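Local coordinates for protein Alp7A (Bacillus subtilis, PDB 5EC0) that binds ADP and, as a bacterial actin-like protein of the ParM and Alp7A family, probably forms filaments that segregate plasmids, at residues L88-I96 against T127-K135. Residues are numbered along the deposited sequence; the frame is centred on the assembly and turned at random.
Sequences LHNKVESHI and TMLPIWLLK
With chi1 at 68°, Trp-132 holds its CG between its own backbone N and carbonyl carbon, and the indole is thereby laid against Leu-88. Leu-88 CB comes within 3.6 Å of Trp-132 CZ2, while its CD1 sits over one face of the ring, displaced toward the rim. Pro-130 CG and Leu-133 CB lie on the opposite face, so the indole is layered between Leu-88 and two residues of its own segment. His-89 O meets the edge of the six-membered ring, near its plane, 3.8 Å from Trp-132 CH2. Away from the indole, Leu-133 and Leu-129 carry the contact, illustrating how a loop can be packed on a helix start mainly by van der Waals contacts, with no hydrogen bond between the two segments. Leu-133 CD2 fits into the bend of the loop, 3.5 Å from Lys-91 N and 3.7 Å from Asn-90 OD1. That same OD1 accepts a hydrogen bond from Val-92 N, which lies in the carbonyl plane, at 3.0 Å, closing an Asx turn. With an alanine in place of Asn-90 this acceptor is gone, and the turn presenting Lys-91 and Val-92 to Leu-133 and Leu-129 would probably become less fixed. Leu-129 divides its methyls, CD2 reaching Lys-91 CB at 3.8 Å and CD1 reaching Val-92 CG2. The Lys-91 chain bends at chi2, passes Pro-130 CD and carries NZ to a hydrogen bond with Phe-10 O, and the same side chain touches the ADP-binding Asn-12. The contact thus packs the loop leading into helix 95-112 against the junction of strand 119-129 and helix 131-134, with Met-143 of helix 140-149 touching both Leu-129 and Leu-133.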
ATOM      1  N   LEU A  88     -13.587   2.337   4.317  1.00 73.95           N
ATOM      2  CA  LEU A  88     -13.105   1.203   3.527  1.00 69.67           C
ATOM      3  C   LEU A  88     -14.039   0.928   2.352  1.00 67.02           C
ATOM      4  O   LEU A  88     -15.067   0.277   2.514  1.00 68.08           O
ATOM      5  CB  LEU A  88     -12.984  -0.052   4.402  1.00 71.22           C
ATOM      6  CG  LEU A  88     -12.020  -0.087   5.595  1.00 65.10           C
ATOM      7  CD1 LEU A  88     -12.367  -1.262   6.526  1.00 59.89           C
ATOM      8  CD2 LEU A  88     -10.563  -0.159   5.131  1.00 58.08           C
ATOM      9  N   HIS A  89     -13.683   1.416   1.170  1.00 70.45           N
ATOM     10  CA  HIS A  89     -14.546   1.243   0.006  1.00 78.58           C
ATOM     11  C   HIS A  89     -14.301  -0.099  -0.699  1.00 76.88           C
ATOM     12  O   HIS A  89     -13.189  -0.637  -0.672  1.00 71.90           O
ATOM     13  CB  HIS A  89     -14.360   2.406  -0.979  1.00 84.35           C
ATOM     14  CG  HIS A  89     -12.958   2.564  -1.479  1.00 95.22           C
ATOM     15  ND1 HIS A  89     -11.954   3.123  -0.718  1.00102.09           N
ATOM     16  CD2 HIS A  89     -12.392   2.235  -2.666  1.00 98.74           C
ATOM     17  CE1 HIS A  89     -10.830   3.133  -1.415  1.00101.79           C
ATOM     18  NE2 HIS A  89     -11.068   2.600  -2.599  1.00 99.01           N
ATOM     19  N   ASN A  90     -15.354  -0.636  -1.310  1.00 74.05           N
ATOM     20  CA  ASN A  90     -15.253  -1.856  -2.101  1.00 61.99           C
ATOM     21  C   ASN A  90     -14.340  -1.600  -3.298  1.00 52.98           C
ATOM     22  O   ASN A  90     -14.699  -0.870  -4.225  1.00 49.89           O
ATOM     23  CB  ASN A  90     -16.647  -2.325  -2.544  1.00 60.71           C
ATOM     24  CG  ASN A  90     -16.626  -3.690  -3.214  1.00 63.88           C
ATOM     25  OD1 ASN A  90     -15.694  -4.025  -3.947  1.00 65.90           O
ATOM     26  ND2 ASN A  90     -17.664  -4.485  -2.969  1.00 66.32           N
ATOM     27  N   LYS A  91     -13.154  -2.199  -3.270  1.00 42.00           N
ATOM     28  CA  LYS A  91     -12.114  -1.876  -4.236  1.00 45.21           C
ATOM     29  C   LYS A  91     -12.515  -2.230  -5.668  1.00 49.79           C
ATOM     30  O   LYS A  91     -11.996  -1.648  -6.630  1.00 43.57           O
ATOM     31  CB  LYS A  91     -10.814  -2.594  -3.868  1.00 54.09           C
ATOM     32  CG  LYS A  91     -10.288  -2.268  -2.471  1.00 57.59           C
ATOM     33  CD  LYS A  91      -9.642  -0.889  -2.429  1.00 51.88           C
ATOM     34  CE  LYS A  91      -8.963  -0.631  -1.090  1.00 51.73           C
ATOM     35  NZ  LYS A  91      -8.546   0.795  -0.964  1.00 52.84           N
ATOM     36  N   VAL A  92     -13.447  -3.177  -5.802  1.00 51.23           N
ATOM     37  CA  VAL A  92     -13.851  -3.675  -7.112  1.00 48.08           C
ATOM     38  C   VAL A  92     -14.907  -2.787  -7.764  1.00 48.70           C
ATOM     39  O   VAL A  92     -14.778  -2.420  -8.927  1.00 45.42           O
ATOM     40  CB  VAL A  92     -14.393  -5.118  -7.026  1.00 48.49           C
ATOM     41  CG1 VAL A  92     -14.846  -5.602  -8.396  1.00 47.08           C
ATOM     42  CG2 VAL A  92     -13.335  -6.047  -6.463  1.00 47.76           C
ATOM     43  N   GLU A  93     -15.943  -2.434  -7.011  1.00 49.02           N
ATOM     44  CA  GLU A  93     -17.079  -1.720  -7.589  1.00 53.74           C
ATOM     45  C   GLU A  93     -16.957  -0.190  -7.509  1.00 52.21           C
ATOM     46  O   GLU A  93     -17.683   0.533  -8.187  1.00 57.97           O
ATOM     47  CB  GLU A  93     -18.361  -2.199  -6.914  1.00 58.07           C
ATOM     48  CG  GLU A  93     -18.618  -3.682  -7.163  1.00 66.72           C
ATOM     49  CD  GLU A  93     -19.736  -4.229  -6.308  1.00 86.47           C
ATOM     50  OE1 GLU A  93     -19.980  -3.648  -5.230  1.00 94.60           O
ATOM     51  OE2 GLU A  93     -20.377  -5.229  -6.712  1.00 92.96           O
ATOM     52  N   SER A  94     -16.026   0.294  -6.696  1.00 48.96           N
ATOM     53  CA  SER A  94     -15.748   1.719  -6.599  1.00 47.64           C
ATOM     54  C   SER A  94     -14.844   2.205  -7.727  1.00 53.35           C
ATOM     55  O   SER A  94     -13.900   1.522  -8.110  1.00 51.93           O
ATOM     56  CB  SER A  94     -15.095   2.046  -5.263  1.00 41.34           C
ATOM     57  OG  SER A  94     -14.534   3.339  -5.300  1.00 40.83           O
ATOM     58  N   HIS A  95     -15.132   3.399  -8.233  1.00 51.46           N
ATOM     59  CA  HIS A  95     -14.365   3.996  -9.319  1.00 47.56           C
ATOM     60  C   HIS A  95     -13.049   4.605  -8.839  1.00 39.46           C
ATOM     61  O   HIS A  95     -12.146   4.872  -9.639  1.00 37.00           O
ATOM     62  CB  HIS A  95     -15.203   5.071 -10.008  1.00 53.94           C
ATOM     63  CG  HIS A  95     -15.657   6.153  -9.080  1.00 66.96           C
ATOM     64  ND1 HIS A  95     -16.871   6.112  -8.428  1.00 73.68           N
ATOM     65  CD2 HIS A  95     -15.047   7.291  -8.673  1.00 67.87           C
ATOM     66  CE1 HIS A  95     -16.996   7.189  -7.670  1.00 73.37           C
ATOM     67  NE2 HIS A  95     -15.902   7.918  -7.798  1.00 69.59           N
ATOM     68  N   ILE A  96     -12.939   4.823  -7.531  1.00 33.68           N
ATOM     69  CA  ILE A  96     -11.761   5.479  -6.966  1.00 30.77           C
ATOM     70  C   ILE A  96     -10.407   4.809  -7.316  1.00 37.61           C
ATOM     71  O   ILE A  96      -9.485   5.508  -7.747  1.00 40.65           O
ATOM     72  CB  ILE A  96     -11.902   5.613  -5.428  1.00 42.14           C
ATOM     73  CG1 ILE A  96     -12.977   6.645  -5.096  1.00 44.58           C
ATOM     74  CG2 ILE A  96     -10.567   6.000  -4.767  1.00 35.74           C
ATOM     75  CD1 ILE A  96     -13.242   6.776  -3.605  1.00 50.96           C
ATOM     76  N   THR A 127      -2.296  -5.926  -9.437  1.00 21.03           N
ATOM     77  CA  THR A 127      -2.686  -5.320  -8.175  1.00 20.45           C
ATOM     78  C   THR A 127      -3.116  -6.450  -7.226  1.00 24.56           C
ATOM     79  O   THR A 127      -2.696  -7.612  -7.397  1.00 22.07           O
ATOM     80  CB  THR A 127      -3.793  -4.234  -8.367  1.00 20.29           C
ATOM     81  OG1 THR A 127      -4.035  -3.573  -7.123  1.00 22.17           O
ATOM     82  CG2 THR A 127      -5.114  -4.816  -8.923  1.00 20.35           C
ATOM     83  N   MET A 128      -3.911  -6.130  -6.213  1.00 26.64           N
ATOM     84  CA  MET A 128      -4.297  -7.134  -5.225  1.00 28.48           C
ATOM     85  C   MET A 128      -5.543  -6.667  -4.481  1.00 28.70           C
ATOM     86  O   MET A 128      -5.954  -5.518  -4.629  1.00 32.69           O
ATOM     87  CB  MET A 128      -3.136  -7.413  -4.248  1.00 27.16           C
ATOM     88  CG  MET A 128      -2.362  -6.169  -3.862  1.00 32.18           C
ATOM     89  SD  MET A 128      -0.838  -6.417  -2.921  1.00 31.29           S
ATOM     90  CE  MET A 128      -0.178  -4.762  -2.983  1.00 48.19           C
ATOM     91  N   LEU A 129      -6.148  -7.559  -3.700  1.00 26.31           N
ATOM     92  CA  LEU A 129      -7.328  -7.220  -2.894  1.00 26.67           C
ATOM     93  C   LEU A 129      -7.100  -7.498  -1.405  1.00 28.13           C
ATOM     94  O   LEU A 129      -6.458  -8.485  -1.050  1.00 37.97           O
ATOM     95  CB  LEU A 129      -8.554  -8.003  -3.363  1.00 24.67           C
ATOM     96  CG  LEU A 129      -9.216  -7.545  -4.660  1.00 29.58           C
ATOM     97  CD1 LEU A 129     -10.439  -8.399  -4.912  1.00 23.94           C
ATOM     98  CD2 LEU A 129      -9.579  -6.071  -4.565  1.00 24.85           C
ATOM     99  N   PRO A 130      -7.649  -6.644  -0.538  1.00 25.44           N
ATOM    100  CA  PRO A 130      -7.548  -6.848   0.918  1.00 29.89           C
ATOM    101  C   PRO A 130      -8.353  -8.060   1.399  1.00 27.96           C
ATOM    102  O   PRO A 130      -9.400  -8.386   0.836  1.00 28.48           O
ATOM    103  CB  PRO A 130      -8.114  -5.544   1.507  1.00 25.59           C
ATOM    104  CG  PRO A 130      -9.064  -5.011   0.444  1.00 24.25           C
ATOM    105  CD  PRO A 130      -8.461  -5.460  -0.895  1.00 26.98           C
ATOM    106  N   ILE A 131      -7.858  -8.715   2.444  1.00 26.44           N
ATOM    107  CA  ILE A 131      -8.494  -9.916   2.963  1.00 22.60           C
ATOM    108  C   ILE A 131      -9.903  -9.636   3.475  1.00 26.50           C
ATOM    109  O   ILE A 131     -10.800 -10.477   3.331  1.00 33.03           O
ATOM    110  CB  ILE A 131      -7.612 -10.568   4.061  1.00 29.37           C
ATOM    111  CG1 ILE A 131      -6.333 -11.104   3.419  1.00 20.97           C
ATOM    112  CG2 ILE A 131      -8.341 -11.715   4.787  1.00 29.37           C
ATOM    113  CD1 ILE A 131      -5.290 -11.541   4.407  1.00 22.51           C
ATOM    114  N   TRP A 132     -10.128  -8.452   4.032  1.00 23.85           N
ATOM    115  CA  TRP A 132     -11.440  -8.169   4.595  1.00 27.81           C
ATOM    116  C   TRP A 132     -12.478  -8.146   3.470  1.00 30.60           C
ATOM    117  O   TRP A 132     -13.638  -8.490   3.677  1.00 37.64           O
ATOM    118  CB  TRP A 132     -11.452  -6.845   5.374  1.00 32.38           C
ATOM    119  CG  TRP A 132     -11.271  -5.598   4.526  1.00 41.09           C
ATOM    120  CD1 TRP A 132     -10.121  -4.870   4.375  1.00 41.76           C
ATOM    121  CD2 TRP A 132     -12.274  -4.930   3.735  1.00 37.11           C
ATOM    122  NE1 TRP A 132     -10.346  -3.799   3.547  1.00 42.24           N
ATOM    123  CE2 TRP A 132     -11.646  -3.815   3.138  1.00 41.88           C
ATOM    124  CE3 TRP A 132     -13.630  -5.171   3.482  1.00 42.84           C
ATOM    125  CZ2 TRP A 132     -12.339  -2.939   2.292  1.00 44.72           C
ATOM    126  CZ3 TRP A 132     -14.313  -4.303   2.632  1.00 43.51           C
ATOM    127  CH2 TRP A 132     -13.665  -3.199   2.051  1.00 45.38           C
ATOM    128  N   LEU A 133     -12.058  -7.737   2.278  1.00 28.82           N
ATOM    129  CA  LEU A 133     -12.959  -7.763   1.134  1.00 34.59           C
ATOM    130  C   LEU A 133     -13.131  -9.188   0.562  1.00 32.40           C
ATOM    131  O   LEU A 133     -14.236  -9.598   0.265  1.00 29.74           O
ATOM    132  CB  LEU A 133     -12.460  -6.802   0.054  1.00 32.08           C
ATOM    133  CG  LEU A 133     -13.397  -6.601  -1.131  1.00 34.49           C
ATOM    134  CD1 LEU A 133     -14.835  -6.372  -0.654  1.00 38.35           C
ATOM    135  CD2 LEU A 133     -12.939  -5.429  -1.941  1.00 29.62           C
ATOM    136  N   LEU A 134     -12.041  -9.939   0.418  1.00 33.73           N
ATOM    137  CA  LEU A 134     -12.121 -11.306  -0.113  1.00 29.98           C
ATOM    138  C   LEU A 134     -12.948 -12.264   0.754  1.00 33.74           C
ATOM    139  O   LEU A 134     -13.693 -13.095   0.236  1.00 29.33           O
ATOM    140  CB  LEU A 134     -10.714 -11.875  -0.307  1.00 29.51           C
ATOM    141  CG  LEU A 134      -9.947 -11.178  -1.442  1.00 33.88           C
ATOM    142  CD1 LEU A 134      -8.447 -11.419  -1.371  1.00 21.55           C
ATOM    143  CD2 LEU A 134     -10.480 -11.589  -2.821  1.00 28.95           C
ATOM    144  N   LYS A 135     -12.822 -12.145   2.069  1.00 40.20           N
ATOM    145  CA  LYS A 135     -13.489 -13.064   2.997  1.00 33.99           C
ATOM    146  C   LYS A 135     -15.010 -12.966   2.976  1.00 33.39           C
ATOM    147  O   LYS A 135     -15.690 -13.846   3.469  1.00 37.08           O
ATOM    148  CB  LYS A 135     -12.995 -12.823   4.424  1.00 28.54           C
ATOM    149  CG  LYS A 135     -11.592 -13.293   4.669  1.00 26.45           C
ATOM    150  CD  LYS A 135     -11.537 -14.772   4.969  1.00 37.12           C
ATOM    151  CE  LYS A 135     -11.864 -15.052   6.423  1.00 44.71           C
ATOM    152  NZ  LYS A 135     -11.470 -16.447   6.784  1.00 45.77           N
TER